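SnoK (Streptomyces nogalater, PDB 5EPA) probably acts as a non-heme iron, 2-oxoglutarate-dependent carbocyclase in the biosynthesis of the polyketide nogalamycin. Local coordinates at residues H171-E176 / R219-A224. Sequence-based numbering, arbitrary orientation.
Sequences HLRARE and RTVHMA. With FE (Fe (III) ion), chain G; AKG (2-oxoglutaric acid), chain H.
Arg173 lays one face of its guanidinium over CG2 of Val221, with the methyl 3.5 Å above the plane and the two side chains crossing at about a right angle. The contact joins the loop after strand 164-166 to the chain leading into the iron-binding strand, in the double-stranded beta-helix (cupin) core of this PhyH-family enzyme. At the edge of the same guanidinium, NH2 donates to the Arg219 carbonyl O at 2.8 Å, the acceptor close to the group's plane; the chain reaches it by bending at chi3 (-66°). NH2 also pairs with Asp134, beside the iron ligands His133 and Asp135, while NE and NH1 bond Ser170 O and Asp177 O. A leucine in place of Arg173 would probably leave the Arg219 carbonyl without this N-H donor and take this charge partner from Asp134. CA of His171 makes a CH...O contact with that same carbonyl, and CB of His171 packs 3.5 Å from Thr220 OG1, which bonds Gly37 O; the imidazole NE2 turns to Arg34 O. Arg219 runs extended past His171 O, its NE paired with Glu136, and its NH1 donates to a water that in turn donates to the carbonyls of His171 and Arg173. Further along, ND1 of His222 donates in its ring plane to Thr220 O (2.9 Å, 168° at hydrogen). Together with the NE2 bond to the iron (2.1 Å), this bond helps hold the imidazole's rotation.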
loop_
_atom_site.group_PDB
_atom_site.type_symbol
_atom_site.label_atom_id
_atom_site.label_comp_id
_atom_site.label_asym_id
_atom_site.label_seq_id
_atom_site.Cartn_x
_atom_site.Cartn_y
_atom_site.Cartn_z
ATOM N N HIS A 171 8.205 10.597 -5.701
ATOM C CA HIS A 171 9.220 9.697 -5.165
ATOM C C HIS A 171 10.657 10.124 -5.398
ATOM O O HIS A 171 11.571 9.573 -4.764
ATOM C CB HIS A 171 9.038 8.296 -5.732
ATOM C CG HIS A 171 9.282 8.192 -7.210
ATOM N ND1 HIS A 171 8.688 9.036 -8.128
ATOM C CD2 HIS A 171 9.998 7.302 -7.930
ATOM C CE1 HIS A 171 9.028 8.670 -9.343
ATOM N NE2 HIS A 171 9.848 7.641 -9.254
ATOM N N LEU A 172 10.873 11.085 -6.275
ATOM C CA LEU A 172 12.189 11.585 -6.535
ATOM C C LEU A 172 12.498 12.864 -5.770
ATOM O O LEU A 172 13.504 13.481 -6.028
ATOM C CB LEU A 172 12.390 11.843 -8.040
ATOM C CG LEU A 172 12.163 10.591 -8.908
ATOM C CD1 LEU A 172 12.205 10.993 -10.382
ATOM C CD2 LEU A 172 13.162 9.474 -8.622
ATOM N N ARG A 173 11.649 13.254 -4.827
ATOM C CA ARG A 173 11.925 14.429 -4.018
ATOM C C ARG A 173 13.291 14.359 -3.354
ATOM O O ARG A 173 13.713 13.298 -2.889
ATOM C CB ARG A 173 10.892 14.590 -2.909
ATOM C CG ARG A 173 9.542 15.086 -3.350
ATOM C CD ARG A 173 8.547 14.996 -2.201
ATOM N NE ARG A 173 8.289 13.601 -1.827
ATOM C CZ ARG A 173 7.916 13.204 -0.629
ATOM N NH1 ARG A 173 7.739 14.052 0.352
ATOM N NH2 ARG A 173 7.662 11.952 -0.426
ATOM N N ALA A 174 13.960 15.509 -3.290
ATOM C CA ALA A 174 15.203 15.675 -2.541
ATOM C C ALA A 174 14.935 15.524 -1.048
ATOM O O ALA A 174 13.785 15.632 -0.597
ATOM C CB ALA A 174 15.777 17.036 -2.822
ATOM N N ARG A 175 15.984 15.252 -0.279
ATOM C CA ARG A 175 15.885 15.024 1.191
ATOM C C ARG A 175 15.141 16.121 1.938
ATOM O O ARG A 175 14.281 15.838 2.758
ATOM C CB ARG A 175 17.313 14.901 1.761
ATOM C CG ARG A 175 17.604 14.785 3.272
ATOM C CD ARG A 175 17.180 13.397 3.790
ATOM N NE ARG A 175 16.874 13.401 5.227
ATOM C CZ ARG A 175 15.702 13.796 5.732
ATOM N NH1 ARG A 175 14.735 14.255 4.929
ATOM N NH2 ARG A 175 15.493 13.727 7.045
ATOM N N GLU A 176 15.460 17.362 1.624
ATOM C CA GLU A 176 14.838 18.497 2.299
ATOM C C GLU A 176 13.301 18.584 2.103
ATOM O O GLU A 176 12.634 19.304 2.847
ATOM C CB GLU A 176 15.487 19.828 1.873
ATOM C CG GLU A 176 15.258 20.195 0.350
ATOM C CD GLU A 176 16.481 20.069 -0.573
ATOM O OE1 GLU A 176 17.314 19.140 -0.330
ATOM O OE2 GLU A 176 16.572 20.881 -1.557
ATOM N N ARG A 219 8.147 6.400 -1.447
ATOM C CA ARG A 219 8.281 7.867 -1.421
ATOM C C ARG A 219 7.276 8.605 -2.243
ATOM O O ARG A 219 7.272 9.841 -2.240
ATOM C CB ARG A 219 9.666 8.281 -1.878
ATOM C CG ARG A 219 10.683 8.032 -0.810
ATOM C CD ARG A 219 12.045 8.447 -1.277
ATOM N NE ARG A 219 13.028 7.908 -0.366
ATOM C CZ ARG A 219 14.323 8.149 -0.451
ATOM N NH1 ARG A 219 14.784 8.926 -1.396
ATOM N NH2 ARG A 219 15.143 7.596 0.411
ATOM N N THR A 220 6.447 7.878 -2.983
ATOM C CA THR A 220 5.417 8.507 -3.785
ATOM C C THR A 220 4.348 9.075 -2.847
ATOM O O THR A 220 3.786 8.356 -2.013
ATOM C CB THR A 220 4.790 7.535 -4.769
ATOM O OG1 THR A 220 5.807 7.062 -5.649
ATOM C CG2 THR A 220 3.680 8.227 -5.590
ATOM N N VAL A 221 4.096 10.370 -2.981
ATOM C CA VAL A 221 3.054 11.020 -2.229
ATOM C C VAL A 221 1.707 10.550 -2.783
ATOM O O VAL A 221 1.463 10.626 -3.997
ATOM C CB VAL A 221 3.197 12.548 -2.279
ATOM C CG1 VAL A 221 2.044 13.246 -1.597
ATOM C CG2 VAL A 221 4.474 12.955 -1.586
ATOM N N HIS A 222 0.824 10.136 -1.890
ATOM C CA HIS A 222 -0.476 9.688 -2.294
ATOM C C HIS A 222 -1.551 9.953 -1.249
ATOM O O HIS A 222 -1.286 10.319 -0.108
ATOM C CB HIS A 222 -0.411 8.193 -2.623
ATOM C CG HIS A 222 -0.008 7.323 -1.466
ATOM N ND1 HIS A 222 1.299 7.213 -1.056
ATOM C CD2 HIS A 222 -0.727 6.513 -0.643
ATOM C CE1 HIS A 222 1.369 6.377 -0.022
ATOM N NE2 HIS A 222 0.144 5.948 0.278
ATOM N N MET A 223 -2.785 9.709 -1.644
ATOM C CA MET A 223 -3.931 9.982 -0.803
ATOM C C MET A 223 -5.126 9.171 -1.321
ATOM O O MET A 223 -4.999 8.490 -2.322
ATOM C CB MET A 223 -4.196 11.499 -0.810
ATOM C CG MET A 223 -4.807 12.011 -2.109
ATOM S SD MET A 223 -4.349 13.718 -2.452
ATOM C CE MET A 223 -2.697 13.453 -3.119
ATOM N N ALA A 224 -6.283 9.271 -0.673
ATOM C CA ALA A 224 -7.508 8.682 -1.226
ATOM C C ALA A 224 -8.749 9.499 -0.946
ATOM O O ALA A 224 -8.834 10.167 0.052
ATOM C CB ALA A 224 -7.707 7.270 -0.697
HETATM FE FE FE G . -0.002 4.831 2.099
HETATM C C1 AKG H . -1.438 2.747 0.933
HETATM O O1 AKG H . -1.731 1.668 0.358
HETATM O O2 AKG H . -0.278 3.146 1.220
HETATM C C2 AKG H . -2.505 3.650 1.357
HETATM O O5 AKG H . -2.108 4.672 1.896
HETATM C C3 AKG H . -3.956 3.313 1.127
HETATM C C4 AKG H . -4.986 4.227 1.798
HETATM C C5 AKG H . -6.414 3.797 1.414
HETATM O O3 AKG H . -6.676 2.611 1.030
HETATM O O4 AKG H . -7.338 4.612 1.478
HETATM O O HOH W 1 13.560 10.633 -3.548
HETATM O O HOH W 2 -0.176 3.758 3.969
#